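Glycosyl hydrolase BlGH5_18 (Bifidobacterium longum subsp. infantis, PDB 7LQX) is a glycoside hydrolase of family 5, subfamily 18, that probably cleaves glycosidic bonds in the breakdown of N-glycans by a gut bacterium. Local coordinates at residues 258-261 with 262-266; 388-391 with 392-396. One frame throughout, in Å; residues are numbered along the deposited sequence.

Interaction 1: residues 258-261 with 262-266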
ATOM      1  N   ALA A 258      -7.118 -18.319  27.324  1.00  6.15           N
ATOM      2  CA  ALA A 258      -7.889 -17.518  28.267  1.00  6.04           C
ATOM      3  C   ALA A 258      -7.327 -17.648  29.681  1.00  7.19           C
ATOM      4  O   ALA A 258      -7.119 -16.645  30.374  1.00  6.58           O
ATOM      5  CB  ALA A 258      -9.361 -17.927  28.224  1.00  6.84           C
ATOM      6  N   GLU A 259      -7.056 -18.880  30.117  1.00  6.59           N
ATOM      7  CA  GLU A 259      -6.508 -19.087  31.456  1.00  6.37           C
ATOM      8  C   GLU A 259      -5.094 -18.536  31.572  1.00  5.81           C
ATOM      9  O   GLU A 259      -4.727 -17.967  32.605  1.00  7.43           O
ATOM     10  CB  GLU A 259      -6.528 -20.572  31.812  1.00  6.99           C
ATOM     11  CG  GLU A 259      -7.928 -21.156  31.971  1.00  7.96           C
ATOM     12  CD  GLU A 259      -8.774 -20.418  32.997  1.00  7.53           C
ATOM     13  OE1 GLU A 259      -8.210 -19.806  33.930  1.00  8.20           O
ATOM     14  OE2 GLU A 259     -10.009 -20.449  32.872  1.00  9.14           O
ATOM     15  N   LEU A 260      -4.281 -18.697  30.527  1.00  6.70           N
ATOM     16  CA  LEU A 260      -2.938 -18.134  30.543  1.00  6.43           C
ATOM     17  C   LEU A 260      -2.999 -16.631  30.760  1.00  6.98           C
ATOM     18  O   LEU A 260      -2.234 -16.077  31.556  1.00  7.00           O
ATOM     19  CB  LEU A 260      -2.228 -18.483  29.237  1.00  7.13           C
ATOM     20  CG  LEU A 260      -0.797 -17.981  29.085  1.00  6.84           C
ATOM     21  CD1 LEU A 260       0.128 -18.561  30.129  1.00  8.03           C
ATOM     22  CD2 LEU A 260      -0.295 -18.329  27.685  1.00  7.22           C
ATOM     23  N   SER A 261      -3.912 -15.950  30.070  1.00  6.53           N
ATOM     24  CA  SER A 261      -3.991 -14.504  30.214  1.00  6.76           C
ATOM     25  C   SER A 261      -4.354 -14.106  31.637  1.00  7.61           C
ATOM     26  O   SER A 261      -3.853 -13.100  32.145  1.00  7.23           O
ATOM     27  CB  SER A 261      -4.977 -13.930  29.195  1.00  7.58           C
ATOM     28  OG  SER A 261      -6.338 -14.136  29.544  1.00  7.58           O
ATOM     29  N   ARG A 262      -5.186 -14.901  32.306  1.00  6.99           N
ATOM     30  CA  ARG A 262      -5.580 -14.582  33.672  1.00  7.00           C
ATOM     31  C   ARG A 262      -4.396 -14.566  34.625  1.00  8.16           C
ATOM     32  O   ARG A 262      -4.437 -13.868  35.646  1.00  9.34           O
ATOM     33  CB  ARG A 262      -6.617 -15.585  34.166  1.00  7.83           C
ATOM     34  CG  ARG A 262      -7.983 -15.449  33.519  1.00  8.46           C
ATOM     35  CD  ARG A 262      -8.891 -16.532  34.051  1.00  7.51           C
ATOM     36  NE  ARG A 262      -9.266 -16.316  35.449  1.00  8.33           N
ATOM     37  CZ  ARG A 262      -9.732 -17.262  36.259  1.00  8.29           C
ATOM     38  NH1 ARG A 262      -9.815 -18.517  35.850  1.00  8.30           N
ATOM     39  NH2 ARG A 262     -10.102 -16.948  37.493  1.00  8.42           N
ATOM     40  N   ALA A 263      -3.353 -15.344  34.343  1.00  7.21           N
ATOM     41  CA  ALA A 263      -2.185 -15.323  35.211  1.00  7.75           C
ATOM     42  C   ALA A 263      -1.623 -13.916  35.346  1.00  6.92           C
ATOM     43  O   ALA A 263      -1.077 -13.559  36.396  1.00  8.29           O
ATOM     44  CB  ALA A 263      -1.106 -16.247  34.647  1.00  8.61           C
ATOM     45  N   PHE A 264      -1.732 -13.109  34.288  1.00  7.28           N
ATOM     46  CA  PHE A 264      -1.080 -11.807  34.222  1.00  7.55           C
ATOM     47  C   PHE A 264      -2.007 -10.636  34.508  1.00  8.43           C
ATOM     48  O   PHE A 264      -1.517  -9.512  34.652  1.00  9.82           O
ATOM     49  CB  PHE A 264      -0.387 -11.652  32.852  1.00  8.56           C
ATOM     50  CG  PHE A 264       0.519 -12.801  32.544  1.00  8.11           C
ATOM     51  CD1 PHE A 264       1.773 -12.882  33.114  1.00  9.44           C
ATOM     52  CD2 PHE A 264       0.082 -13.850  31.751  1.00  8.78           C
ATOM     53  CE1 PHE A 264       2.583 -13.973  32.875  1.00 11.26           C
ATOM     54  CE2 PHE A 264       0.881 -14.934  31.520  1.00  9.90           C
ATOM     55  CZ  PHE A 264       2.128 -15.002  32.079  1.00 10.72           C
ATOM     56  N   ALA A 265      -3.315 -10.855  34.562  1.00  8.46           N
ATOM     57  CA  ALA A 265      -4.261  -9.776  34.817  1.00  7.32           C
ATOM     58  C   ALA A 265      -4.229  -9.422  36.296  1.00  8.59           C
ATOM     59  O   ALA A 265      -4.487 -10.280  37.144  1.00 11.20           O
ATOM     60  CB  ALA A 265      -5.666 -10.231  34.435  1.00  8.10           C
ATOM     61  N   ARG A 266      -3.926  -8.165  36.610  1.00  8.68           N
ATOM     62  CA  ARG A 266      -3.942  -7.752  38.008  1.00  8.64           C
ATOM     63  C   ARG A 266      -5.363  -7.634  38.545  1.00  9.27           C
ATOM     64  O   ARG A 266      -5.572  -7.746  39.758  1.00 11.37           O
ATOM     65  CB  ARG A 266      -3.203  -6.425  38.172  1.00 10.36           C
ATOM     66  CG  ARG A 266      -1.740  -6.490  37.773  1.00 10.16           C
ATOM     67  CD  ARG A 266      -0.998  -5.209  38.115  1.00 12.46           C
ATOM     68  NE  ARG A 266      -1.468  -4.048  37.365  1.00 13.68           N
ATOM     69  CZ  ARG A 266      -0.985  -3.673  36.182  1.00 12.08           C
ATOM     70  NH1 ARG A 266      -0.016  -4.364  35.603  1.00 12.52           N
ATOM     71  NH2 ARG A 266      -1.471  -2.597  35.581  1.00 16.51           N
TER

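Interaction 2: residues 388-391 with 392-396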
ATOM      1  N   SER A 388       6.625 -26.809  28.203  1.00  9.76           N
ATOM      2  CA  SER A 388       6.396 -27.496  29.468  1.00  9.20           C
ATOM      3  C   SER A 388       5.190 -26.944  30.224  1.00 10.43           C
ATOM      4  O   SER A 388       4.447 -27.710  30.845  1.00 10.86           O
ATOM      5  CB  SER A 388       7.662 -27.415  30.321  1.00 10.04           C
ATOM      6  OG  SER A 388       8.178 -26.094  30.337  1.00  9.96           O
ATOM      7  N   ILE A 389       4.994 -25.624  30.225  1.00  8.77           N
ATOM      8  CA  ILE A 389       3.813 -25.056  30.877  1.00  8.38           C
ATOM      9  C   ILE A 389       2.553 -25.508  30.152  1.00  8.63           C
ATOM     10  O   ILE A 389       1.573 -25.942  30.769  1.00  9.12           O
ATOM     11  CB  ILE A 389       3.903 -23.521  30.920  1.00  8.67           C
ATOM     12  CG1 ILE A 389       5.044 -23.047  31.822  1.00  8.71           C
ATOM     13  CG2 ILE A 389       2.574 -22.924  31.384  1.00  9.18           C
ATOM     14  CD1 ILE A 389       4.820 -23.286  33.319  1.00  9.57           C
ATOM     15  N   PHE A 390       2.563 -25.389  28.822  1.00  8.26           N
ATOM     16  CA  PHE A 390       1.453 -25.822  27.982  1.00  7.77           C
ATOM     17  C   PHE A 390       1.061 -27.251  28.305  1.00  8.19           C
ATOM     18  O   PHE A 390      -0.109 -27.541  28.569  1.00  8.84           O
ATOM     19  CB  PHE A 390       1.920 -25.686  26.527  1.00  8.81           C
ATOM     20  CG  PHE A 390       0.849 -25.875  25.475  1.00  9.08           C
ATOM     21  CD1 PHE A 390       0.461 -27.146  25.076  1.00 10.02           C
ATOM     22  CD2 PHE A 390       0.283 -24.781  24.841  1.00  9.82           C
ATOM     23  CE1 PHE A 390      -0.501 -27.320  24.088  1.00  8.68           C
ATOM     24  CE2 PHE A 390      -0.671 -24.954  23.845  1.00  9.36           C
ATOM     25  CZ  PHE A 390      -1.067 -26.223  23.479  1.00 10.37           C
ATOM     26  N   GLU A 391       2.037 -28.159  28.333  1.00  8.93           N
ATOM     27  CA  GLU A 391       1.719 -29.573  28.519  1.00  9.64           C
ATOM     28  C   GLU A 391       1.278 -29.894  29.942  1.00 10.29           C
ATOM     29  O   GLU A 391       0.399 -30.741  30.131  1.00  9.98           O
ATOM     30  CB  GLU A 391       2.887 -30.433  28.049  1.00 12.30           C
ATOM     31  CG  GLU A 391       3.082 -30.273  26.544  1.00 13.30           C
ATOM     32  CD  GLU A 391       4.008 -31.279  25.899  1.00 16.12           C
ATOM     33  OE1 GLU A 391       4.798 -31.942  26.604  1.00 16.71           O
ATOM     34  OE2 GLU A 391       3.942 -31.389  24.659  1.00 13.85           O
ATOM     35  N   ARG A 392       1.843 -29.233  30.955  1.00 10.04           N
ATOM     36  CA  ARG A 392       1.348 -29.452  32.310  1.00  9.58           C
ATOM     37  C   ARG A 392      -0.109 -29.019  32.434  1.00  8.74           C
ATOM     38  O   ARG A 392      -0.936 -29.726  33.028  1.00  9.52           O
ATOM     39  CB  ARG A 392       2.220 -28.714  33.321  1.00 10.73           C
ATOM     40  CG  ARG A 392       3.599 -29.311  33.484  1.00 10.65           C
ATOM     41  CD  ARG A 392       4.406 -28.525  34.499  1.00 11.72           C
ATOM     42  NE  ARG A 392       5.752 -29.057  34.683  1.00 13.61           N
ATOM     43  CZ  ARG A 392       6.048 -30.081  35.477  1.00 14.08           C
ATOM     44  NH1 ARG A 392       5.088 -30.685  36.164  1.00 12.79           N
ATOM     45  NH2 ARG A 392       7.305 -30.489  35.604  1.00 15.62           N
ATOM     46  N   TRP A 393      -0.440 -27.840  31.900  1.00  7.47           N
ATOM     47  CA  TRP A 393      -1.827 -27.394  31.926  1.00  7.88           C
ATOM     48  C   TRP A 393      -2.720 -28.395  31.199  1.00  7.98           C
ATOM     49  O   TRP A 393      -3.786 -28.774  31.694  1.00  9.15           O
ATOM     50  CB  TRP A 393      -1.956 -25.987  31.334  1.00  7.97           C
ATOM     51  CG  TRP A 393      -3.341 -25.437  31.489  1.00  7.28           C
ATOM     52  CD1 TRP A 393      -3.806 -24.644  32.507  1.00  9.13           C
ATOM     53  CD2 TRP A 393      -4.462 -25.669  30.618  1.00  7.15           C
ATOM     54  NE1 TRP A 393      -5.134 -24.358  32.311  1.00  7.97           N
ATOM     55  CE2 TRP A 393      -5.564 -24.980  31.167  1.00  7.33           C
ATOM     56  CE3 TRP A 393      -4.639 -26.400  29.434  1.00  8.99           C
ATOM     57  CZ2 TRP A 393      -6.822 -24.995  30.572  1.00  7.69           C
ATOM     58  CZ3 TRP A 393      -5.882 -26.407  28.844  1.00  8.32           C
ATOM     59  CH2 TRP A 393      -6.960 -25.710  29.411  1.00  8.90           C
HETATM   60  N   MSE A 394      -2.290 -28.848  30.021  1.00  8.80           N
HETATM   61  CA  MSE A 394      -3.084 -29.791  29.236  1.00  8.14           C
HETATM   62  C   MSE A 394      -3.343 -31.087  30.000  1.00  9.76           C
HETATM   63  O   MSE A 394      -4.430 -31.668  29.900  1.00 10.55           O
HETATM   64  CB  MSE A 394      -2.418 -30.079  27.880  1.00  9.66           C
HETATM   65  CG  MSE A 394      -2.450 -28.901  26.926  1.00  9.34           C
HETATM   66 SE   MSE A 394      -4.274 -28.525  26.393  0.67 12.08          SE
HETATM   67  CE  MSE A 394      -3.949 -26.789  25.610  1.00 12.60           C
ATOM     68  N   ARG A 395      -2.352 -31.547  30.765  1.00  9.93           N
ATOM     69  CA  ARG A 395      -2.523 -32.781  31.526  1.00 10.84           C
ATOM     70  C   ARG A 395      -3.556 -32.598  32.632  1.00 11.65           C
ATOM     71  O   ARG A 395      -4.458 -33.428  32.799  1.00 11.46           O
ATOM     72  CB  ARG A 395      -1.187 -33.216  32.121  1.00 12.69           C
ATOM     73  CG  ARG A 395      -1.188 -34.654  32.596  1.00 14.74           C
ATOM     74  CD  ARG A 395      -0.081 -34.917  33.593  1.00 15.72           C
ATOM     75  NE  ARG A 395      -0.443 -34.403  34.914  1.00 16.90           N
ATOM     76  CZ  ARG A 395       0.099 -33.330  35.494  1.00 16.57           C
ATOM     77  NH1 ARG A 395       1.054 -32.631  34.888  1.00 15.64           N
ATOM     78  NH2 ARG A 395      -0.321 -32.956  36.691  1.00 15.93           N
ATOM     79  N   LEU A 396      -3.435 -31.510  33.399  1.00 10.81           N
ATOM     80  CA  LEU A 396      -4.409 -31.210  34.439  1.00 10.02           C
ATOM     81  C   LEU A 396      -5.803 -31.016  33.858  1.00 10.95           C
ATOM     82  O   LEU A 396      -6.797 -31.440  34.461  1.00 11.10           O
ATOM     83  CB  LEU A 396      -3.964 -29.970  35.209  1.00 11.75           C
ATOM     84  CG  LEU A 396      -2.791 -30.216  36.158  1.00 12.21           C
ATOM     85  CD1 LEU A 396      -2.177 -28.881  36.573  1.00 11.88           C
ATOM     86  CD2 LEU A 396      -3.222 -31.023  37.376  1.00 15.20           C
TER

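Interaction 1: residues 258-261 with 262-266
Glu259 and Arg262 both set CG anti to their carbonyl carbons (chi1 -67° and -71°), which lets the two side chains lie alongside one another on helix 248-264. This is an i to i+3 salt bridge on a helix of the (beta/alpha)8 barrel expected of family 5, between strands 229-233 and 272-277. Arg262 NH1 reaches Glu259 OE1 at 2.8 Å on its syn lone pair, with the carboxylate and guanidinium planes steeply turned against each other. The stronger partner of OE1 is Thr404 OG1 of strand 403-407, and Asn363 OD1, just ahead of strand 365-369, bonds NH1, so that both ends of the pair are held from the C-terminal part of the chain.

Leu260 and Phe264 meet one turn apart on another side, CD1 to CE2 at 4.0 Å, with Trp210 of helix 208-211 packed on both. The bond from Ala263 N to Glu259 O is weak; Ala263 N also donates to Leu260 O at 3.1 Å, and Phe264 N to Ser261 O at 3.0 Å, both i to i+3 bonds. Ala258 O is gripped twice from the same face of its carbonyl plane, by Arg262 N at 3.2 Å and by Ser261 OG at 2.8 Å.

Interaction 2: residues 388-391 with 392-396
The methyl of selenomethionine Met394 lies over one face of the Phe390 ring, CE 4.1 Å from the ring centroid, a CH-pi contact and part of a Met-aromatic pair one turn apart on helix 388-399. This helix is the crossover of a beta-alpha-beta unit between strands 365-369 and 403-407, and Ile389 touches both strands. The selenium stands farther off and oblique to the ring, so the methyl makes the closer approach, with CE 3.6 Å from Phe390 CZ. Phe390 places its CG anti to the backbone N (chi1 -171°), and a bend at chi2 of Met394 (-67°) carries SE and CE over toward the ring.

The backbone of this turn is regularly bonded. Met394 N bonds Phe390 O at 2.9 Å, and Trp393 N meets Ile389 O at 3.0 Å in a nearly straight bond (173°). Farther out, Tyr256 of helix 248-264 packs edge-to-face with both Phe390 and Trp393, and Ala252 of the same helix touches Met394. On the polar side Arg392 and Arg395 share the Glu426 carboxylate, while Arg392 NE pairs with Asp428. Asp428 OD2 is also hydrogen-bonded to Ser388 OG. Along the extended Arg392 chain, CG lies 3.2 Å from Ser388 O.

How the interactions relate
Interactions 1 and 2 sit on two helices that pack against each other where the barrel meets what is probably a small C-terminal domain, their centres about 15 Å apart. They touch directly through Glu259 CB, 4.1 Å from Trp393 NE1. Leu405 of strand 403-407 is a shared neighbour: helix 248-264 packs on it through Glu259, Leu260 and Ala263, and helix 388-399 through Ile389 and Trp393. Tyr256, two residues before Ala258, adds a second link, since the helix that carries interaction 1 also supplies this aromatic neighbour of interaction 2. Both contacts are structural packing within one chain, between the barrel and that C-terminal part.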